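Type 3 secretion system regulator YopR (Yersinia pestis, PDB 1Z21) probably regulates assembly of the type III secretion injectisome, perhaps by controlling secretion or polymerisation of the needle subunit YscF, and contributes to pathogenesis. Local coordinates at residues A[57-62]-A[94-99]; A[75-80]-A[101-106]. All blocks are in the same frame, centred on the assembly; numbering follows the deposited sequence.

From the N terminus the chain runs through helices 6-19 and 25-43 before helix 52-66, which supplies the first half of contact 1. Helix 71-82 follows directly and supplies the first half of contact 2. After a break in the model at 85-92, helix 94-107 meets both: its beginning, 94-99, closes contact 1 onto 57-62, and its later turns, 101-106, close contact 2 onto 75-80. The two closures therefore cross along the chain instead of nesting. The last helix thus ties together the two that precede it. Where the contacts meet, R60 of contact 1 forms a salt bridge with E103 of contact 2, and L59 packs on both E103 and L77.

Contact 1 of 2, residues A[57-62]-A[94-99]; sequences PELRSV and PYLSEL
L59 meets L99 and L96 where helix 52-66 comes up against the first turns of helix 94-107. The contact is small, about 101 Å² in all, and more than half of that surface belongs to L59. Within these two segments one methyl does the touching: L59 CD1 lies 4.1 Å from L99 CB and 4.4 Å from L96 CD1, so it reaches the root of one leucine and the tip of the other. The second methyl of L59, CD2, packs on E103 further along helix 94-107. L59 carries CG anti to its backbone N (chi1 176°), and this torsion, with its CB already directed at the other helix, carries CD1 toward helix 94-107. The side chains of L59 and L99 then run past one another in opposite directions.

L99 points its own CB at helix 52-66, and its CA is 7.9 Å from that of L59. The touch is made by CB itself, whose place does not depend on chi1. L96, one turn earlier, sets off at an angle to the contact and reaches it with a terminal methyl. Leucine suits all three places: its forked end offers methyls to more than one neighbour, and none of the three side chains brings a polar atom into this buried region.

F43 of helix 25-43 and V50 of a loop also touch L99, and I84 touches L96. A polar bond flanks the apolar patch, with Y95 OH hydrogen-bonded to D55 OD2 on helix 52-66. These contacts belong to the five-helix core domain of YopR. With loose van der Waals distances and purely aliphatic partners, the pairing rests on burying aliphatic surface, without a directional bond between the two segments, and probably tolerates small shifts.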
ATOM      1  N   PRO A  57      -9.820   6.071  -6.542  1.00 16.29           N
ATOM      2  CA  PRO A  57     -10.512   4.802  -6.790  1.00 16.80           C
ATOM      3  C   PRO A  57      -9.616   3.718  -7.373  1.00 17.11           C
ATOM      4  O   PRO A  57      -9.746   2.566  -6.969  1.00 17.63           O
ATOM      5  CB  PRO A  57     -11.610   5.196  -7.775  1.00 16.77           C
ATOM      6  CG  PRO A  57     -11.907   6.581  -7.427  1.00 16.28           C
ATOM      7  CD  PRO A  57     -10.569   7.210  -7.109  1.00 16.58           C
ATOM      8  N   GLU A  58      -8.731   4.074  -8.303  1.00 16.99           N
ATOM      9  CA  GLU A  58      -7.799   3.106  -8.879  1.00 17.87           C
ATOM     10  C   GLU A  58      -6.845   2.591  -7.800  1.00 17.39           C
ATOM     11  O   GLU A  58      -6.610   1.389  -7.690  1.00 17.63           O
ATOM     12  CB  GLU A  58      -7.006   3.744 -10.027  1.00 17.98           C
ATOM     13  CG  GLU A  58      -7.849   3.945 -11.276  1.00 21.73           C
ATOM     14  CD  GLU A  58      -7.123   4.703 -12.384  1.00 25.39           C
ATOM     15  OE1 GLU A  58      -5.932   5.066 -12.216  1.00 29.57           O
ATOM     16  OE2 GLU A  58      -7.757   4.932 -13.447  1.00 28.44           O
ATOM     17  N   LEU A  59      -6.301   3.508  -7.010  1.00 16.98           N
ATOM     18  CA  LEU A  59      -5.382   3.155  -5.927  1.00 17.02           C
ATOM     19  C   LEU A  59      -6.049   2.227  -4.920  1.00 16.64           C
ATOM     20  O   LEU A  59      -5.454   1.227  -4.502  1.00 16.14           O
ATOM     21  CB  LEU A  59      -4.856   4.412  -5.230  1.00 17.10           C
ATOM     22  CG  LEU A  59      -3.958   4.203  -4.003  1.00 18.16           C
ATOM     23  CD1 LEU A  59      -2.748   5.123  -4.053  1.00 20.06           C
ATOM     24  CD2 LEU A  59      -4.737   4.416  -2.723  1.00 19.99           C
ATOM     25  N   ARG A  60      -7.285   2.533  -4.542  1.00 16.33           N
ATOM     26  CA  ARG A  60      -8.013   1.692  -3.581  1.00 16.64           C
ATOM     27  C   ARG A  60      -8.316   0.318  -4.173  1.00 16.74           C
ATOM     28  O   ARG A  60      -8.266  -0.674  -3.468  1.00 16.08           O
ATOM     29  CB  ARG A  60      -9.274   2.387  -3.098  1.00 16.38           C
ATOM     30  CG  ARG A  60      -8.970   3.698  -2.403  1.00 18.08           C
ATOM     31  CD  ARG A  60     -10.123   4.295  -1.659  1.00 21.56           C
ATOM     32  NE  ARG A  60     -11.093   4.915  -2.552  1.00 22.24           N
ATOM     33  CZ  ARG A  60     -11.280   6.225  -2.716  1.00 22.55           C
ATOM     34  NH1 ARG A  60     -10.548   7.132  -2.081  1.00 23.22           N
ATOM     35  NH2 ARG A  60     -12.220   6.638  -3.546  1.00 21.66           N
ATOM     36  N   SER A  61      -8.560   0.268  -5.481  1.00 17.09           N
ATOM     37  CA  SER A  61      -8.804  -0.990  -6.181  1.00 18.02           C
ATOM     38  C   SER A  61      -7.598  -1.923  -6.106  1.00 17.86           C
ATOM     39  O   SER A  61      -7.747  -3.128  -5.878  1.00 17.83           O
ATOM     40  CB  SER A  61      -9.162  -0.727  -7.641  1.00 18.68           C
ATOM     41  OG  SER A  61      -9.338  -1.954  -8.292  1.00 20.77           O
ATOM     42  N   VAL A  62      -6.408  -1.351  -6.284  1.00 17.33           N
ATOM     43  CA  VAL A  62      -5.157  -2.084  -6.109  1.00 17.31           C
ATOM     44  C   VAL A  62      -5.002  -2.580  -4.661  1.00 16.95           C
ATOM     45  O   VAL A  62      -4.699  -3.746  -4.433  1.00 17.03           O
ATOM     46  CB  VAL A  62      -3.921  -1.247  -6.520  1.00 17.44           C
ATOM     47  CG1 VAL A  62      -2.637  -2.037  -6.261  1.00 17.47           C
ATOM     48  CG2 VAL A  62      -3.999  -0.841  -7.997  1.00 18.22           C
ATOM     49  N   PRO A  94       6.981  11.445  -7.298  1.00 32.85           N
ATOM     50  CA  PRO A  94       6.138  12.313  -6.477  1.00 31.50           C
ATOM     51  C   PRO A  94       4.653  12.122  -6.762  1.00 29.58           C
ATOM     52  O   PRO A  94       3.840  12.455  -5.909  1.00 29.71           O
ATOM     53  CB  PRO A  94       6.598  13.725  -6.853  1.00 31.73           C
ATOM     54  CG  PRO A  94       7.230  13.598  -8.196  1.00 32.62           C
ATOM     55  CD  PRO A  94       7.731  12.201  -8.324  1.00 33.08           C
ATOM     56  N   TYR A  95       4.321  11.594  -7.932  1.00 27.08           N
ATOM     57  CA  TYR A  95       2.940  11.359  -8.301  1.00 25.26           C
ATOM     58  C   TYR A  95       2.313  10.322  -7.388  1.00 24.04           C
ATOM     59  O   TYR A  95       1.284  10.589  -6.780  1.00 22.88           O
ATOM     60  CB  TYR A  95       2.840  10.893  -9.749  1.00 24.78           C
ATOM     61  CG  TYR A  95       1.455  10.972 -10.335  1.00 23.91           C
ATOM     62  CD1 TYR A  95       1.093  12.039 -11.146  1.00 23.23           C
ATOM     63  CD2 TYR A  95       0.509   9.968 -10.100  1.00 23.54           C
ATOM     64  CE1 TYR A  95      -0.171  12.119 -11.698  1.00 23.89           C
ATOM     65  CE2 TYR A  95      -0.762  10.036 -10.655  1.00 23.50           C
ATOM     66  CZ  TYR A  95      -1.096  11.122 -11.451  1.00 23.44           C
ATOM     67  OH  TYR A  95      -2.342  11.220 -12.014  1.00 22.88           O
ATOM     68  N   LEU A  96       2.940   9.151  -7.290  1.00 23.01           N
ATOM     69  CA  LEU A  96       2.404   8.065  -6.460  1.00 22.13           C
ATOM     70  C   LEU A  96       2.493   8.443  -4.987  1.00 21.77           C
ATOM     71  O   LEU A  96       1.591   8.159  -4.202  1.00 21.35           O
ATOM     72  CB  LEU A  96       3.135   6.740  -6.736  1.00 22.02           C
ATOM     73  CG  LEU A  96       2.682   5.507  -5.928  1.00 21.87           C
ATOM     74  CD1 LEU A  96       1.174   5.267  -6.012  1.00 20.78           C
ATOM     75  CD2 LEU A  96       3.433   4.249  -6.372  1.00 21.05           C
ATOM     76  N   SER A  97       3.578   9.104  -4.613  1.00 21.30           N
ATOM     77  CA  SER A  97       3.748   9.563  -3.250  1.00 21.62           C
ATOM     78  C   SER A  97       2.629  10.512  -2.844  1.00 20.59           C
ATOM     79  O   SER A  97       2.115  10.435  -1.734  1.00 20.31           O
ATOM     80  CB  SER A  97       5.111  10.230  -3.096  1.00 21.86           C
ATOM     81  OG  SER A  97       6.118   9.274  -3.335  1.00 24.13           O
ATOM     82  N   GLU A  98       2.241  11.399  -3.759  1.00 20.24           N
ATOM     83  CA  GLU A  98       1.196  12.385  -3.482  1.00 19.41           C
ATOM     84  C   GLU A  98      -0.167  11.711  -3.385  1.00 18.30           C
ATOM     85  O   GLU A  98      -0.966  12.038  -2.512  1.00 17.95           O
ATOM     86  CB  GLU A  98       1.164  13.470  -4.559  1.00 19.98           C
ATOM     87  CG  GLU A  98       0.025  14.477  -4.412  1.00 21.11           C
ATOM     88  CD  GLU A  98       0.057  15.253  -3.112  1.00 24.87           C
ATOM     89  OE1 GLU A  98       1.087  15.225  -2.412  1.00 26.20           O
ATOM     90  OE2 GLU A  98      -0.957  15.911  -2.788  1.00 26.14           O
ATOM     91  N   LEU A  99      -0.419  10.779  -4.294  1.00 17.57           N
ATOM     92  CA  LEU A  99      -1.622   9.952  -4.264  1.00 17.95           C
ATOM     93  C   LEU A  99      -1.784   9.245  -2.927  1.00 16.59           C
ATOM     94  O   LEU A  99      -2.870   9.210  -2.355  1.00 15.93           O
ATOM     95  CB  LEU A  99      -1.532   8.869  -5.339  1.00 18.86           C
ATOM     96  CG  LEU A  99      -2.640   8.724  -6.354  1.00 22.26           C
ATOM     97  CD1 LEU A  99      -3.065  10.089  -6.895  1.00 22.94           C
ATOM     98  CD2 LEU A  99      -2.112   7.824  -7.466  1.00 22.58           C
TER

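Contact 2 of 2, residues A[75-80]-A[101-106]; sequences AILLQV and NKELMI
This is an apolar packing of two nearly antiparallel helices, in which L77 of helix 71-82, with the end of L78, packs on E103 and L104 of helix 94-107, partly within the protein and partly at its surface. The short segments 75-80 and 101-106 cross at -154°, with their axes 10.3 Å apart at closest. L104 gives the largest share of the buried surface and spreads its two methyls over two neighbours. Its CD1 comes within 3.6 Å of L78 CD2, while its CD2 lies 4.0 Å from L77 CB and equally far from L77 CD1. Leucine fits here because the fork reaches both residues at once. The side chains of L104 and L77 run antiparallel alongside one another; L78 slants across L104 and sits on the outer side, an exposed position from which its CD2 end still touches L104 CD1.

Such antiparallel packing joins the last two helices of the five-helix YopR core domain, which resembles one domain of the secretion regulator YopN. L77 also touches L63 of helix 52-66 and I100 and L107 of helix 94-107, which sets it in the buried interior.

E103 takes part through its aliphatic stem, CG lying 3.7 Å from L77 CD1, and the two side chains cross at about a right angle. Its CG is anti to the backbone N (chi1 -179°), but a bend at chi2 (60°) turns the carboxylate away from the line of the stem, and OE1 forms a salt bridge with R60 NH1 of helix 52-66. A glutamate suits this buried place since its methylenes can pack on leucine while the carboxylate pairs with an arginine.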
ATOM      1  N   ALA A  75      -0.910   0.783   6.988  1.00 13.43           N
ATOM      2  CA  ALA A  75       0.441   0.230   7.120  1.00 12.92           C
ATOM      3  C   ALA A  75       1.085  -0.030   5.773  1.00 13.13           C
ATOM      4  O   ALA A  75       2.250   0.297   5.560  1.00 13.60           O
ATOM      5  CB  ALA A  75       0.395  -1.054   7.934  1.00 12.79           C
ATOM      6  N   ILE A  76       0.333  -0.645   4.866  1.00 12.84           N
ATOM      7  CA  ILE A  76       0.818  -0.920   3.527  1.00 12.77           C
ATOM      8  C   ILE A  76       1.205   0.370   2.805  1.00 12.67           C
ATOM      9  O   ILE A  76       2.284   0.457   2.251  1.00 12.06           O
ATOM     10  CB  ILE A  76      -0.214  -1.743   2.718  1.00 12.91           C
ATOM     11  CG1 ILE A  76      -0.319  -3.177   3.283  1.00 12.49           C
ATOM     12  CG2 ILE A  76       0.127  -1.747   1.225  1.00 13.99           C
ATOM     13  CD1 ILE A  76       0.877  -4.084   3.009  1.00 13.21           C
ATOM     14  N   LEU A  77       0.333   1.370   2.831  1.00 12.66           N
ATOM     15  CA  LEU A  77       0.572   2.638   2.135  1.00 12.58           C
ATOM     16  C   LEU A  77       1.859   3.308   2.616  1.00 13.28           C
ATOM     17  O   LEU A  77       2.676   3.730   1.809  1.00 13.67           O
ATOM     18  CB  LEU A  77      -0.636   3.595   2.294  1.00 12.24           C
ATOM     19  CG  LEU A  77      -1.855   3.264   1.413  1.00 13.30           C
ATOM     20  CD1 LEU A  77      -3.059   4.096   1.843  1.00 14.93           C
ATOM     21  CD2 LEU A  77      -1.529   3.482  -0.043  1.00 13.92           C
ATOM     22  N   LEU A  78       2.031   3.371   3.931  1.00 14.10           N
ATOM     23  CA  LEU A  78       3.220   3.953   4.540  1.00 14.81           C
ATOM     24  C   LEU A  78       4.464   3.161   4.137  1.00 15.51           C
ATOM     25  O   LEU A  78       5.478   3.742   3.777  1.00 16.27           O
ATOM     26  CB  LEU A  78       3.065   4.033   6.062  1.00 15.67           C
ATOM     27  CG  LEU A  78       2.052   5.111   6.480  1.00 16.26           C
ATOM     28  CD1 LEU A  78       1.636   4.996   7.927  1.00 18.45           C
ATOM     29  CD2 LEU A  78       2.600   6.485   6.217  1.00 18.80           C
ATOM     30  N   GLN A  79       4.371   1.839   4.136  1.00 15.94           N
ATOM     31  CA  GLN A  79       5.532   1.029   3.764  1.00 16.40           C
ATOM     32  C   GLN A  79       5.865   1.137   2.274  1.00 16.78           C
ATOM     33  O   GLN A  79       7.024   1.195   1.908  1.00 16.75           O
ATOM     34  CB  GLN A  79       5.347  -0.425   4.197  1.00 16.77           C
ATOM     35  CG  GLN A  79       6.603  -1.296   3.972  1.00 17.01           C
ATOM     36  CD  GLN A  79       7.800  -0.847   4.801  1.00 18.78           C
ATOM     37  OE1 GLN A  79       7.637  -0.340   5.921  1.00 19.67           O
ATOM     38  NE2 GLN A  79       9.008  -1.045   4.264  1.00 17.66           N
ATOM     39  N   VAL A  80       4.855   1.197   1.417  1.00 17.05           N
ATOM     40  CA  VAL A  80       5.066   1.443  -0.005  1.00 17.37           C
ATOM     41  C   VAL A  80       5.897   2.726  -0.204  1.00 18.97           C
ATOM     42  O   VAL A  80       6.865   2.742  -0.971  1.00 18.45           O
ATOM     43  CB  VAL A  80       3.717   1.527  -0.782  1.00 17.01           C
ATOM     44  CG1 VAL A  80       3.911   2.096  -2.175  1.00 16.02           C
ATOM     45  CG2 VAL A  80       3.061   0.155  -0.881  1.00 16.56           C
ATOM     46  N   ASN A 101      -0.437   9.978  -0.052  1.00 15.85           N
ATOM     47  CA  ASN A 101      -0.697  10.913   1.012  1.00 16.88           C
ATOM     48  C   ASN A 101      -2.151  11.417   1.024  1.00 16.45           C
ATOM     49  O   ASN A 101      -2.703  11.623   2.089  1.00 15.97           O
ATOM     50  CB  ASN A 101       0.359  12.017   0.997  1.00 17.78           C
ATOM     51  CG  ASN A 101       1.753  11.486   1.434  1.00 21.05           C
ATOM     52  OD1 ASN A 101       1.897  10.877   2.512  1.00 24.69           O
ATOM     53  ND2 ASN A 101       2.760  11.679   0.589  1.00 27.24           N
ATOM     54  N   LYS A 102      -2.774  11.558  -0.145  1.00 16.14           N
ATOM     55  CA  LYS A 102      -4.187  11.942  -0.205  1.00 16.29           C
ATOM     56  C   LYS A 102      -5.092  10.840   0.350  1.00 15.57           C
ATOM     57  O   LYS A 102      -6.035  11.122   1.081  1.00 15.93           O
ATOM     58  CB  LYS A 102      -4.593  12.322  -1.634  1.00 17.04           C
ATOM     59  CG  LYS A 102      -3.962  13.612  -2.094  1.00 19.41           C
ATOM     60  CD  LYS A 102      -4.697  14.226  -3.224  1.00 21.83           C
ATOM     61  CE  LYS A 102      -4.001  15.481  -3.710  1.00 22.68           C
ATOM     62  NZ  LYS A 102      -4.161  16.600  -2.755  1.00 24.05           N
ATOM     63  N   GLU A 103      -4.801   9.582   0.022  1.00 14.56           N
ATOM     64  CA  GLU A 103      -5.541   8.458   0.612  1.00 13.68           C
ATOM     65  C   GLU A 103      -5.328   8.354   2.119  1.00 13.61           C
ATOM     66  O   GLU A 103      -6.266   8.074   2.847  1.00 13.09           O
ATOM     67  CB  GLU A 103      -5.183   7.131  -0.063  1.00 13.84           C
ATOM     68  CG  GLU A 103      -5.934   5.907   0.485  1.00 11.94           C
ATOM     69  CD  GLU A 103      -7.458   5.986   0.355  1.00 14.92           C
ATOM     70  OE1 GLU A 103      -7.969   6.751  -0.493  1.00 14.29           O
ATOM     71  OE2 GLU A 103      -8.150   5.259   1.097  1.00 14.85           O
ATOM     72  N   LEU A 104      -4.104   8.579   2.597  1.00 13.64           N
ATOM     73  CA  LEU A 104      -3.851   8.513   4.027  1.00 13.82           C
ATOM     74  C   LEU A 104      -4.671   9.583   4.760  1.00 14.23           C
ATOM     75  O   LEU A 104      -5.164   9.338   5.844  1.00 13.59           O
ATOM     76  CB  LEU A 104      -2.357   8.632   4.347  1.00 13.54           C
ATOM     77  CG  LEU A 104      -1.555   7.365   4.038  1.00 14.61           C
ATOM     78  CD1 LEU A 104      -0.082   7.641   4.106  1.00 16.16           C
ATOM     79  CD2 LEU A 104      -1.891   6.245   4.991  1.00 14.17           C
ATOM     80  N   MET A 105      -4.847  10.743   4.134  1.00 15.47           N
ATOM     81  CA  MET A 105      -5.638  11.818   4.739  1.00 17.03           C
ATOM     82  C   MET A 105      -7.090  11.388   4.862  1.00 17.34           C
ATOM     83  O   MET A 105      -7.737  11.699   5.849  1.00 17.48           O
ATOM     84  CB  MET A 105      -5.494  13.112   3.929  1.00 17.58           C
ATOM     85  CG  MET A 105      -6.332  14.293   4.416  1.00 19.64           C
ATOM     86  SD  MET A 105      -5.698  14.930   5.948  1.00 24.03           S
ATOM     87  CE  MET A 105      -4.454  16.064   5.358  1.00 24.19           C
ATOM     88  N   ILE A 106      -7.587  10.653   3.874  1.00 17.89           N
ATOM     89  CA  ILE A 106      -8.948  10.115   3.905  1.00 19.47           C
ATOM     90  C   ILE A 106      -9.109   9.033   4.977  1.00 20.44           C
ATOM     91  O   ILE A 106     -10.134   8.973   5.648  1.00 21.62           O
ATOM     92  CB  ILE A 106      -9.339   9.590   2.510  1.00 19.73           C
ATOM     93  CG1 ILE A 106      -9.494  10.758   1.537  1.00 19.93           C
ATOM     94  CG2 ILE A 106     -10.646   8.766   2.546  1.00 20.72           C
ATOM     95  CD1 ILE A 106      -9.483  10.339   0.069  1.00 20.53           C
TER